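Local structure of thioredoxin-like protein (Klebsiella pneumoniae subsp. pneumoniae MGH 78578, 3TY1) at residues L51-K56 against L181-G186; L71-I74 against S79-G82; L104-G109 against M113-G118; S230-F235 against S241-W246; V325-E328 against K332-K335. The protein has no firmly established function but belongs to the galactose mutarotase clan, related to aldose 1-epimerases, and probably binds carbohydrate. One frame throughout, in Å; residues are numbered along the deposited sequence. Where two conformers were deposited one is given.

In the fold
Contacts 1 to 3 come first along the chain, with contacts 2 and 3 following one another between the two halves of contact 1; contacts 4 and 5 follow later. Contact 1 packs the six-stranded sheet on the ten-stranded one, as befits a supersandwich, and contact 2 is the hairpin at an edge of that six-stranded sheet. Their centres lie about 12 Å apart, and Leu181 packs on Leu71. Contact 2 meets contact 3 through a backbone hydrogen bond between Leu71 O and Met114 N. Contacts 3 and 4, centres about 25 Å apart, both reach the mixed sheet. Contact 5 closes a helix before strand 335-337; its centre and that of contact 1 are about 36 Å apart, on opposite sides of the chain's centre.

Contact 1 (L51-K56 against L181-G186); sequences LTIHSK and LRYVPG. With SO4 (sulfate ion), chain I.
Ile53 and Tyr183 form the heart of this sheet-on-sheet contact. The tip of Ile53, CD1, fits against strand 173-183, at 4.2 Å from Leu181 CD2 and also close to Tyr183 CB. Because the Tyr183 ring carbon CG stands anti to the backbone N (chi1 177°), the ring reaches across to the end of strand 49-55. There Ser55, in one of its two modelled conformers, meets the ring at its edge, with OG 3.6 Å from Tyr183 CE2. The two hydroxyls are not bonded to each other: Ser55 OG pairs with Leu59 O, while Tyr183 OH bonds to Ser187 O and Leu59 N, so Leu59 serves both polar ends.

The other side of strand 173-183 is looser. Arg182 heads away on an extended chain; its NE forms a salt bridge with Glu180, but its bonds to a sulfate ion, probably from the crystallisation liquor, are weak, NH2 to sulfate O4 spanning 3.3 Å. Arg160 shares the anion.

The strand segments run nearly parallel, 12° apart, with axes 10.7 Å from each other, a spacing of stacked sheets in a beta sandwich. Ile159 and Ile161 of strand 159-169 also cover Ile53, and Phe190 and Leu192 of strand 189-198 cover Leu181.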
# COMPACT_ATOMS: atom_id res chain seq x y z
N LEU A 51 6.00 -0.77 -21.19
CA LEU A 51 5.53 -0.74 -22.56
C LEU A 51 6.66 -0.11 -23.36
O LEU A 51 7.11 1.00 -23.04
CB LEU A 51 4.22 0.05 -22.66
CG LEU A 51 3.59 0.33 -24.01
CD1 LEU A 51 3.28 -0.93 -24.75
CD2 LEU A 51 2.26 1.18 -23.77
N THR A 52 7.13 -0.83 -24.37
CA THR A 52 8.31 -0.46 -25.11
C THR A 52 8.08 -0.40 -26.62
O THR A 52 7.54 -1.35 -27.21
CB THR A 52 9.42 -1.50 -24.86
OG1 THR A 52 9.62 -1.67 -23.43
CG2 THR A 52 10.73 -1.03 -25.53
N ILE A 53 8.53 0.67 -27.24
CA ILE A 53 8.67 0.73 -28.69
C ILE A 53 10.11 0.30 -29.01
O ILE A 53 11.05 0.99 -28.62
CB ILE A 53 8.48 2.13 -29.25
CG1 ILE A 53 7.05 2.63 -28.95
CG2 ILE A 53 8.82 2.09 -30.80
CD1 ILE A 53 6.83 4.17 -29.25
N HIS A 54 10.28 -0.85 -29.66
CA HIS A 54 11.61 -1.32 -30.05
C HIS A 54 11.84 -0.93 -31.51
O HIS A 54 11.05 -1.29 -32.37
CB HIS A 54 11.72 -2.84 -29.98
CG HIS A 54 11.55 -3.42 -28.62
ND1 HIS A 54 12.60 -3.63 -27.74
CD2 HIS A 54 10.44 -3.91 -27.98
CE1 HIS A 54 12.15 -4.20 -26.64
NE2 HIS A 54 10.85 -4.38 -26.75
N SER A 55 12.92 -0.23 -31.79
CA SER A 55 13.27 0.16 -33.15
C SER A 55 14.52 -0.59 -33.62
O SER A 55 15.44 -0.83 -32.82
CB SER A 55 13.54 1.64 -33.17
OG SER A 55 12.33 2.36 -33.03
N LYS A 56 14.57 -0.93 -34.90
CA LYS A 56 15.80 -1.51 -35.42
C LYS A 56 16.88 -0.41 -35.52
O LYS A 56 17.96 -0.59 -34.95
CB LYS A 56 15.59 -2.22 -36.77
CG LYS A 56 16.83 -3.03 -37.22
CD LYS A 56 16.51 -4.07 -38.31
CE LYS A 56 15.96 -3.42 -39.58
NZ LYS A 56 15.74 -4.39 -40.68
N LEU A 181 2.63 10.19 -25.94
CA LEU A 181 3.95 10.19 -26.56
C LEU A 181 3.78 9.84 -28.04
O LEU A 181 3.03 8.93 -28.38
CB LEU A 181 4.88 9.27 -25.82
CG LEU A 181 6.28 9.06 -26.38
CD1 LEU A 181 7.27 8.74 -25.24
CD2 LEU A 181 6.28 7.96 -27.47
N ARG A 182 4.48 10.58 -28.91
CA ARG A 182 4.43 10.37 -30.36
C ARG A 182 5.84 10.12 -30.86
O ARG A 182 6.79 10.83 -30.50
CB ARG A 182 3.85 11.57 -31.06
CG ARG A 182 2.53 12.00 -30.54
CD ARG A 182 1.93 13.08 -31.47
NE ARG A 182 0.72 13.63 -30.87
CZ ARG A 182 0.01 14.63 -31.37
NH1 ARG A 182 0.39 15.24 -32.48
NH2 ARG A 182 -1.07 15.04 -30.72
N TYR A 183 5.99 9.09 -31.68
CA TYR A 183 7.31 8.73 -32.21
C TYR A 183 7.18 8.25 -33.64
O TYR A 183 6.38 7.37 -33.91
CB TYR A 183 7.95 7.65 -31.32
CG TYR A 183 9.28 7.22 -31.89
CD1 TYR A 183 10.34 8.12 -31.96
CD2 TYR A 183 9.49 5.94 -32.35
CE1 TYR A 183 11.57 7.77 -32.53
CE2 TYR A 183 10.72 5.58 -32.93
CZ TYR A 183 11.75 6.51 -33.02
OH TYR A 183 12.96 6.12 -33.61
N VAL A 184 7.98 8.83 -34.55
CA VAL A 184 8.06 8.39 -35.92
C VAL A 184 9.22 7.38 -36.01
O VAL A 184 10.38 7.70 -35.70
CB VAL A 184 8.27 9.55 -36.92
CG1 VAL A 184 8.43 9.00 -38.34
CG2 VAL A 184 7.14 10.53 -36.85
N PRO A 185 8.93 6.14 -36.43
CA PRO A 185 9.98 5.14 -36.53
C PRO A 185 11.20 5.60 -37.29
O PRO A 185 11.07 6.24 -38.32
CB PRO A 185 9.27 4.00 -37.27
CG PRO A 185 7.94 4.01 -36.69
CD PRO A 185 7.60 5.52 -36.59
N GLY A 186 12.38 5.35 -36.74
CA GLY A 186 13.64 5.83 -37.36
C GLY A 186 14.12 7.23 -36.96
O GLY A 186 15.26 7.59 -37.21
S SO4 I . -2.74 15.91 -34.76
O1 SO4 I . -1.37 16.01 -35.26
O2 SO4 I . -3.51 17.03 -35.29
O3 SO4 I . -3.35 14.69 -35.25
O4 SO4 I . -2.80 16.05 -33.31

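Contact 2 (L71-I74 against S79-G82); sequences LLRI and SRMG
The guanidinium groups of Arg73 and Arg80 approach each other at the rim of the hairpin, their planes turned 47° apart. Arg80 carries Gly82 O over one face, 3.2 Å above the plane and offset toward the rim, while at its edge, near its plane, lies Arg73 NH2, 4.0 Å from Arg80 NH1. Arg73 is modelled in two conformers, so this approach of like charges, which would tend to repel, is uncertain. Asp84 offsets the charge of Arg80 through a salt bridge to NH1, and Thr216 O takes a hydrogen bond from NE. The first torsion of Arg80 (chi1 72°) sets CG between the backbone N and the carbonyl carbon, from where the chain runs out straight.

Strands 70-76 and 79-81 make a beta hairpin that closes one edge of the six-stranded antiparallel sheet. Ile74 and Met81 are a hydrogen-bonded antiparallel pair: Ile74 N bonds to Met81 O at 3.1 Å, and Met81 N returns a bond to Ile74 O at 2.7 Å. Just before it, Leu72 and Arg73 both face Thr62 of the neighbouring strand 60-64, forming a classic beta bulge.

On the sheet face opposite the arginines, Ile74 and Met81, a selenomethionine, lie side by side and point the same way. Ile74 CB is 3.8 Å from Met81 CB. Farther out, Met81 SE lies 4.2 Å from Ile74 CG1. Phe190 of strand 189-198 touches both side chains from the facing sheet.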
# COMPACT_ATOMS: atom_id res chain seq x y z
N LEU A 71 8.57 7.82 -18.37
CA LEU A 71 9.48 7.32 -19.36
C LEU A 71 10.66 6.77 -18.58
O LEU A 71 11.30 7.46 -17.79
CB LEU A 71 9.93 8.41 -20.35
CG LEU A 71 8.81 9.26 -21.02
CD1 LEU A 71 9.43 10.22 -22.01
CD2 LEU A 71 7.75 8.37 -21.68
N LEU A 72 10.97 5.50 -18.81
CA LEU A 72 12.06 4.86 -18.07
C LEU A 72 13.43 5.06 -18.72
O LEU A 72 14.41 5.39 -18.05
CB LEU A 72 11.79 3.36 -17.96
CG LEU A 72 10.53 2.88 -17.21
CD1 LEU A 72 10.63 1.39 -16.85
CD2 LEU A 72 10.22 3.64 -15.99
N ARG A 73 13.45 4.92 -20.03
CA ARG A 73 14.71 4.94 -20.77
C ARG A 73 14.45 5.12 -22.26
O ARG A 73 13.44 4.67 -22.81
CB ARG A 73 15.52 3.67 -20.51
CG ARG A 73 16.88 3.60 -21.18
CD ARG A 73 17.57 2.23 -20.83
NE ARG A 73 18.10 2.23 -19.47
CZ ARG A 73 18.58 1.16 -18.83
NH1 ARG A 73 18.60 -0.04 -19.41
NH2 ARG A 73 19.06 1.30 -17.61
N ILE A 74 15.36 5.87 -22.89
CA ILE A 74 15.35 6.12 -24.34
C ILE A 74 16.75 5.74 -24.82
O ILE A 74 17.70 6.26 -24.28
CB ILE A 74 15.11 7.57 -24.67
CG1 ILE A 74 13.91 8.18 -23.91
CG2 ILE A 74 14.97 7.73 -26.21
CD1 ILE A 74 12.58 7.62 -24.33
N SER A 79 23.76 6.07 -27.98
CA SER A 79 23.64 6.87 -26.76
C SER A 79 22.32 6.52 -26.06
O SER A 79 21.65 5.53 -26.42
CB SER A 79 23.74 8.37 -27.12
OG SER A 79 23.74 9.24 -25.98
N ARG A 80 21.97 7.31 -25.07
CA ARG A 80 20.72 7.11 -24.34
C ARG A 80 20.34 8.33 -23.58
O ARG A 80 21.19 9.15 -23.26
CB ARG A 80 20.83 5.97 -23.32
CG ARG A 80 21.66 6.27 -22.11
CD ARG A 80 21.43 5.31 -20.93
NE ARG A 80 22.24 5.84 -19.83
CZ ARG A 80 22.33 5.33 -18.59
NH1 ARG A 80 21.63 4.27 -18.22
NH2 ARG A 80 23.13 5.93 -17.72
N MSE A 81 19.05 8.41 -23.25
CA MSE A 81 18.54 9.36 -22.30
C MSE A 81 18.15 8.50 -21.10
O MSE A 81 17.28 7.61 -21.20
CB MSE A 81 17.30 10.12 -22.82
CG MSE A 81 17.49 10.88 -24.14
SE MSE A 81 15.81 11.85 -24.50
CE MSE A 81 16.32 12.28 -26.27
N GLY A 82 18.79 8.74 -19.98
CA GLY A 82 18.49 7.99 -18.77
C GLY A 82 19.67 7.99 -17.86
O GLY A 82 20.75 8.60 -18.18

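Contact 3 (L104-G109 against M113-G118); sequences LGWLEG and MMVRCG
Trp106 reaches strand 114-119 and makes its closest side-chain touches there from one atom of its six-membered ring, CZ2. The apolar part comes first: Val115 CG1 meets the indole at its edge, near the ring plane, 4.0 Å from Trp106 CZ2. A sulfur-aromatic contact comes next. Cys117 SG lies 4.2 Å from Trp106 CZ2 and approaches obliquely, 61° off the normal of the six-membered ring. His136 adds an aromatic contact, meeting the Trp106 ring edge-to-face. The indole reaches this far because its CG is anti to the backbone N (chi1 -175°), which throws the ring clear of the short 3-10 segment that carries it.

Polar linkage is indirect. A water donates to Arg116 O at 2.9 Å and accepts a weak bond from Trp106 NE1 at 3.4 Å. The 3-10 segment itself is tied by backbone bonds, among them Leu107 N to Leu104 O, and Glu108 on it forms a salt bridge to Lys138 of a second subunit.

A sulfate about 5 Å from the Trp106 side chain probably comes from the crystallisation liquor, though such ions often mark pockets. With one weak water-mediated bond to the strand, the indole seems to be placed mainly by van der Waals and aromatic contacts.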
# COMPACT_ATOMS: atom_id res chain seq x y z
N LEU A 104 9.07 11.53 1.77
CA LEU A 104 10.08 11.19 0.79
C LEU A 104 10.04 9.72 0.30
O LEU A 104 10.96 9.25 -0.36
CB LEU A 104 11.45 11.53 1.36
CG LEU A 104 11.78 12.98 1.70
CD1 LEU A 104 13.18 13.04 2.47
CD2 LEU A 104 11.76 13.81 0.43
N GLY A 105 8.95 9.01 0.53
CA GLY A 105 8.80 7.62 0.03
C GLY A 105 8.96 7.50 -1.47
O GLY A 105 9.37 6.45 -1.98
N TRP A 106 8.63 8.57 -2.20
CA TRP A 106 8.85 8.65 -3.64
C TRP A 106 10.29 8.28 -4.05
O TRP A 106 10.49 7.77 -5.15
CB TRP A 106 8.53 10.07 -4.08
CG TRP A 106 8.54 10.43 -5.48
CD1 TRP A 106 7.43 10.59 -6.32
CD2 TRP A 106 9.66 10.87 -6.23
NE1 TRP A 106 7.83 11.05 -7.55
CE2 TRP A 106 9.19 11.25 -7.52
CE3 TRP A 106 11.02 11.03 -5.94
CZ2 TRP A 106 10.04 11.72 -8.51
CZ3 TRP A 106 11.86 11.51 -6.93
CH2 TRP A 106 11.36 11.83 -8.20
N LEU A 107 11.27 8.57 -3.19
CA LEU A 107 12.65 8.18 -3.42
C LEU A 107 12.87 6.66 -3.59
O LEU A 107 13.86 6.24 -4.19
CB LEU A 107 13.56 8.74 -2.33
CG LEU A 107 13.74 10.28 -2.22
CD1 LEU A 107 14.58 10.55 -0.97
CD2 LEU A 107 14.40 10.88 -3.45
N GLU A 108 11.97 5.85 -3.06
CA GLU A 108 12.06 4.40 -3.16
C GLU A 108 11.73 3.87 -4.55
O GLU A 108 12.01 2.69 -4.85
CB GLU A 108 11.16 3.73 -2.08
CG GLU A 108 11.56 4.18 -0.65
CD GLU A 108 10.81 3.50 0.48
OE1 GLU A 108 9.85 2.72 0.25
OE2 GLU A 108 11.21 3.73 1.65
N GLY A 109 11.12 4.70 -5.39
CA GLY A 109 10.77 4.34 -6.76
C GLY A 109 11.51 5.04 -7.89
O GLY A 109 11.34 4.69 -9.07
N MSE A 113 13.85 8.29 -16.57
CA MSE A 113 14.31 9.31 -17.47
C MSE A 113 13.34 10.50 -17.47
O MSE A 113 13.78 11.64 -17.60
CB MSE A 113 14.47 8.72 -18.87
CG MSE A 113 14.96 9.68 -19.91
SE MSE A 113 13.55 10.57 -20.95
CE MSE A 113 14.12 12.26 -20.70
N MSE A 114 12.03 10.26 -17.35
CA MSE A 114 11.06 11.39 -17.28
C MSE A 114 9.90 11.04 -16.33
O MSE A 114 9.16 10.10 -16.59
CB MSE A 114 10.55 11.80 -18.69
CG MSE A 114 10.07 13.25 -18.85
SE MSE A 114 8.46 13.60 -17.84
CE MSE A 114 7.24 12.47 -18.86
N VAL A 115 9.79 11.77 -15.22
CA VAL A 115 8.71 11.64 -14.26
C VAL A 115 7.81 12.87 -14.30
O VAL A 115 8.31 13.98 -14.19
CB VAL A 115 9.22 11.55 -12.81
CG1 VAL A 115 7.99 11.36 -11.87
CG2 VAL A 115 10.20 10.44 -12.67
N ARG A 116 6.49 12.70 -14.46
CA ARG A 116 5.57 13.83 -14.33
C ARG A 116 5.40 14.05 -12.83
O ARG A 116 4.84 13.20 -12.15
CB ARG A 116 4.24 13.53 -15.01
CG ARG A 116 4.37 13.50 -16.54
CD ARG A 116 3.09 12.99 -17.24
NE ARG A 116 3.24 12.91 -18.71
CZ ARG A 116 3.76 11.86 -19.37
NH1 ARG A 116 4.23 10.84 -18.71
NH2 ARG A 116 3.83 11.85 -20.71
N CYS A 117 5.94 15.16 -12.32
CA CYS A 117 5.89 15.50 -10.90
C CYS A 117 4.73 16.49 -10.76
O CYS A 117 4.90 17.68 -10.97
CB CYS A 117 7.20 16.12 -10.48
SG CYS A 117 8.60 14.99 -10.66
N GLY A 118 3.55 15.94 -10.50
CA GLY A 118 2.30 16.70 -10.52
C GLY A 118 1.15 15.69 -10.42
O GLY A 118 1.39 14.57 -10.02
O HOH W 1 5.31 12.20 -9.50

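Contact 4 (S230-F235 against S241-W246); sequences SSISPF and SGLKTW
Ile232 extends its CG1 branch anti to the backbone N (chi1 178°), while Trp246 turns its indole back between its own N and carbonyl carbon (chi1 65°), and the two torsions bring the isoleucine onto one face of the ring. Both ends of the forked side chain take part. CG2 stands over the five-membered ring, 4.3 Å from its centroid and only 12° off the normal, a CH-pi contact. CD1 covers the same face nearer the rim, 3.7 Å from Trp246 CG.

Leu243 packs farther along the strand, against Ile232 and Pro234, sliding past Ile232 in the opposite direction. Its CD1 methyl rests 4.0 Å from Ile232 CG1 and 3.8 Å from Ile232 O, and its other methyl, CD2, touches Pro234 CD at 4.2 Å. A type I beta turn from Leu243 to Trp246 delivers both residues to the same strand: Trp246 N bonds to Leu243 O at 3.1 Å, and that oxygen also lies in plane at the edge of the indole. The loop therefore folds back over strand 231-234 of the mixed sheet, where Ser230 and Ser231 both face Gln264 in a classic beta bulge.

The indole also packs on Phe225 and Ile229 of strand 224-229, and its NE1 makes a weak hydrogen bond to Glu376 OE2. Strand 375-376 runs parallel to 231-234 and bonds through Ala375 to the backbone of Ile232, while its Glu376 touches the side chains of Ile232 and Leu243.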
# COMPACT_ATOMS: atom_id res chain seq x y z
N SER A 230 17.05 34.56 -19.16
CA SER A 230 17.10 35.94 -18.68
C SER A 230 17.74 35.98 -17.29
O SER A 230 18.54 36.90 -17.02
CB SER A 230 15.73 36.63 -18.69
OG SER A 230 14.80 35.94 -17.89
N SER A 231 17.44 35.02 -16.42
CA SER A 231 18.09 34.99 -15.10
C SER A 231 18.26 33.60 -14.56
O SER A 231 17.59 32.66 -14.98
CB SER A 231 17.34 35.87 -14.10
OG SER A 231 16.05 35.34 -13.86
N ILE A 232 19.23 33.45 -13.67
CA ILE A 232 19.48 32.18 -12.98
C ILE A 232 19.97 32.49 -11.58
O ILE A 232 20.78 33.43 -11.37
CB ILE A 232 20.50 31.29 -13.75
CG1 ILE A 232 20.80 29.98 -13.00
CG2 ILE A 232 21.81 32.02 -14.02
CD1 ILE A 232 21.43 28.95 -13.91
N SER A 233 19.43 31.72 -10.62
CA SER A 233 19.76 31.85 -9.21
C SER A 233 19.85 30.51 -8.52
O SER A 233 19.20 29.53 -8.93
CB SER A 233 18.73 32.73 -8.50
OG SER A 233 17.43 32.25 -8.69
N PRO A 234 20.69 30.42 -7.48
CA PRO A 234 20.79 29.13 -6.82
C PRO A 234 19.55 28.84 -6.00
O PRO A 234 18.95 29.77 -5.47
CB PRO A 234 22.01 29.31 -5.91
CG PRO A 234 22.04 30.71 -5.60
CD PRO A 234 21.52 31.43 -6.81
N PHE A 235 19.19 27.55 -5.90
CA PHE A 235 18.02 27.09 -5.14
C PHE A 235 18.15 27.36 -3.63
O PHE A 235 17.16 27.69 -2.96
CB PHE A 235 17.80 25.59 -5.41
CG PHE A 235 16.53 25.04 -4.85
CD1 PHE A 235 15.35 25.05 -5.61
CD2 PHE A 235 16.50 24.49 -3.56
CE1 PHE A 235 14.16 24.51 -5.10
CE2 PHE A 235 15.33 23.95 -3.05
CZ PHE A 235 14.15 23.97 -3.81
N SER A 241 27.92 28.42 -4.63
CA SER A 241 29.28 28.21 -5.14
C SER A 241 29.37 27.72 -6.60
O SER A 241 30.39 27.93 -7.26
CB SER A 241 30.09 27.31 -4.18
OG SER A 241 29.96 25.96 -4.51
N GLY A 242 28.30 27.11 -7.10
CA GLY A 242 28.21 26.63 -8.47
C GLY A 242 27.60 27.59 -9.47
O GLY A 242 27.60 27.29 -10.66
N LEU A 243 27.11 28.75 -9.03
CA LEU A 243 26.39 29.65 -9.93
C LEU A 243 27.26 30.13 -11.09
O LEU A 243 26.84 30.05 -12.24
CB LEU A 243 25.82 30.84 -9.16
CG LEU A 243 24.97 31.84 -9.94
CD1 LEU A 243 23.69 31.18 -10.45
CD2 LEU A 243 24.68 33.05 -9.03
N LYS A 244 28.48 30.60 -10.81
CA LYS A 244 29.36 31.09 -11.90
C LYS A 244 29.61 30.00 -12.97
O LYS A 244 29.70 30.33 -14.15
CB LYS A 244 30.68 31.67 -11.35
N THR A 245 29.66 28.72 -12.58
CA THR A 245 29.91 27.63 -13.55
C THR A 245 28.64 26.82 -13.85
O THR A 245 28.70 25.60 -14.11
CB THR A 245 31.07 26.70 -13.07
OG1 THR A 245 30.70 26.07 -11.84
CG2 THR A 245 32.37 27.49 -12.87
N TRP A 246 27.49 27.49 -13.84
CA TRP A 246 26.21 26.82 -14.10
C TRP A 246 26.17 26.05 -15.40
O TRP A 246 25.54 25.01 -15.46
CB TRP A 246 25.01 27.79 -14.02
CG TRP A 246 24.97 28.89 -15.07
CD1 TRP A 246 25.53 30.14 -14.99
CD2 TRP A 246 24.30 28.84 -16.34
NE1 TRP A 246 25.28 30.85 -16.12
CE2 TRP A 246 24.52 30.09 -16.97
CE3 TRP A 246 23.57 27.84 -17.02
CZ2 TRP A 246 24.03 30.38 -18.25
CZ3 TRP A 246 23.06 28.14 -18.29
CH2 TRP A 246 23.29 29.40 -18.89

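Contact 5 (V325-E328 against K332-K335); sequences VTIE and KRVK
Glu328 curls its carboxylate against the edge of the Arg333 guanidinium, forming a salt bridge in which Arg333 grips the carboxylate side-on with two nitrogens, NE and NH2. Arg333 NE bonds to Glu328 OE1 at 2.9 Å, on the syn side but tilted out of the carboxylate plane, and Arg333 NH2 bonds to Glu328 OE2 at 2.8 Å from above that plane. Both oxygens lie close to the guanidinium plane, yet the two flat groups are turned 41° apart. A bend in the arginine chain (chi3 -70°) folds the group back to the helix it has just left.

The backbone closes the same loop. Lys332, with positive phi, is the C-prime residue of a Schellman motif ending helix 325-330, and Arg333 N to Glu328 O, at 3.0 Å, is a bond of that motif. Val334 N adds a weak bond to the same oxygen at 3.4 Å. Beyond it Val334 CG2 packs on Glu328 CB at 3.9 Å, and Lys335 NZ turns back to Arg333 O at 2.8 Å as well as to Thr319 O.

Glu328 OE1 is further held by Ser320 OG and Tyr321 N, and Arg333 NH2 by Gln331 OE1. With this oxygen so well bonded and a cation alongside, the buried Glu328 would be expected to stay ionised. The side-chain salt bridge and the Schellman bonds together probably hold the helix end.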
# COMPACT_ATOMS: atom_id res chain seq x y z
N VAL A 325 4.86 23.27 -1.85
CA VAL A 325 3.63 23.90 -2.31
C VAL A 325 3.28 25.18 -1.53
O VAL A 325 2.67 26.10 -2.10
CB VAL A 325 2.46 22.89 -2.31
CG1 VAL A 325 2.10 22.47 -0.86
CG2 VAL A 325 1.26 23.44 -3.07
N THR A 326 3.71 25.26 -0.26
CA THR A 326 3.57 26.47 0.55
C THR A 326 4.31 27.66 -0.07
O THR A 326 3.76 28.73 -0.16
CB THR A 326 4.07 26.23 2.02
OG1 THR A 326 5.34 25.56 1.98
CG2 THR A 326 3.09 25.38 2.80
N ILE A 327 5.55 27.46 -0.50
CA ILE A 327 6.35 28.53 -1.14
C ILE A 327 5.82 28.86 -2.52
O ILE A 327 5.65 30.04 -2.85
CB ILE A 327 7.85 28.16 -1.16
CG1 ILE A 327 8.42 28.36 0.25
CG2 ILE A 327 8.62 28.99 -2.18
CD1 ILE A 327 9.64 27.54 0.55
N GLU A 328 5.48 27.83 -3.29
CA GLU A 328 4.93 28.02 -4.65
C GLU A 328 3.58 28.75 -4.66
O GLU A 328 3.31 29.52 -5.60
CB GLU A 328 4.86 26.71 -5.42
CG GLU A 328 6.23 26.09 -5.62
CD GLU A 328 7.17 26.93 -6.46
OE1 GLU A 328 6.83 27.18 -7.65
OE2 GLU A 328 8.22 27.38 -5.95
N LYS A 332 3.05 32.78 -5.87
CA LYS A 332 2.06 32.89 -6.95
C LYS A 332 2.35 32.12 -8.24
O LYS A 332 1.94 32.54 -9.31
CB LYS A 332 1.80 34.38 -7.31
CG LYS A 332 1.51 35.29 -6.15
CD LYS A 332 0.29 34.86 -5.35
CE LYS A 332 -0.25 36.06 -4.53
NZ LYS A 332 -1.14 35.60 -3.42
N ARG A 333 3.08 31.02 -8.15
CA ARG A 333 3.33 30.18 -9.33
C ARG A 333 2.33 29.02 -9.46
O ARG A 333 2.25 28.42 -10.54
CB ARG A 333 4.77 29.69 -9.34
CG ARG A 333 5.77 30.80 -9.65
CD ARG A 333 7.18 30.22 -9.71
NE ARG A 333 7.66 29.82 -8.39
CZ ARG A 333 8.27 30.63 -7.52
NH1 ARG A 333 8.52 31.90 -7.83
NH2 ARG A 333 8.65 30.16 -6.34
N VAL A 334 1.56 28.71 -8.41
CA VAL A 334 0.53 27.67 -8.51
C VAL A 334 -0.57 28.16 -9.47
O VAL A 334 -1.16 29.19 -9.25
CB VAL A 334 -0.04 27.30 -7.13
CG1 VAL A 334 -1.20 26.33 -7.28
CG2 VAL A 334 1.05 26.71 -6.28
N LYS A 335 -0.80 27.41 -10.54
CA LYS A 335 -1.77 27.76 -11.56
C LYS A 335 -3.11 27.20 -11.11
O LYS A 335 -3.14 26.36 -10.22
CB LYS A 335 -1.34 27.13 -12.92
CG LYS A 335 0.17 27.38 -13.37
CD LYS A 335 0.55 28.89 -13.40
CE LYS A 335 1.97 29.25 -13.98
NZ LYS A 335 3.18 29.16 -13.06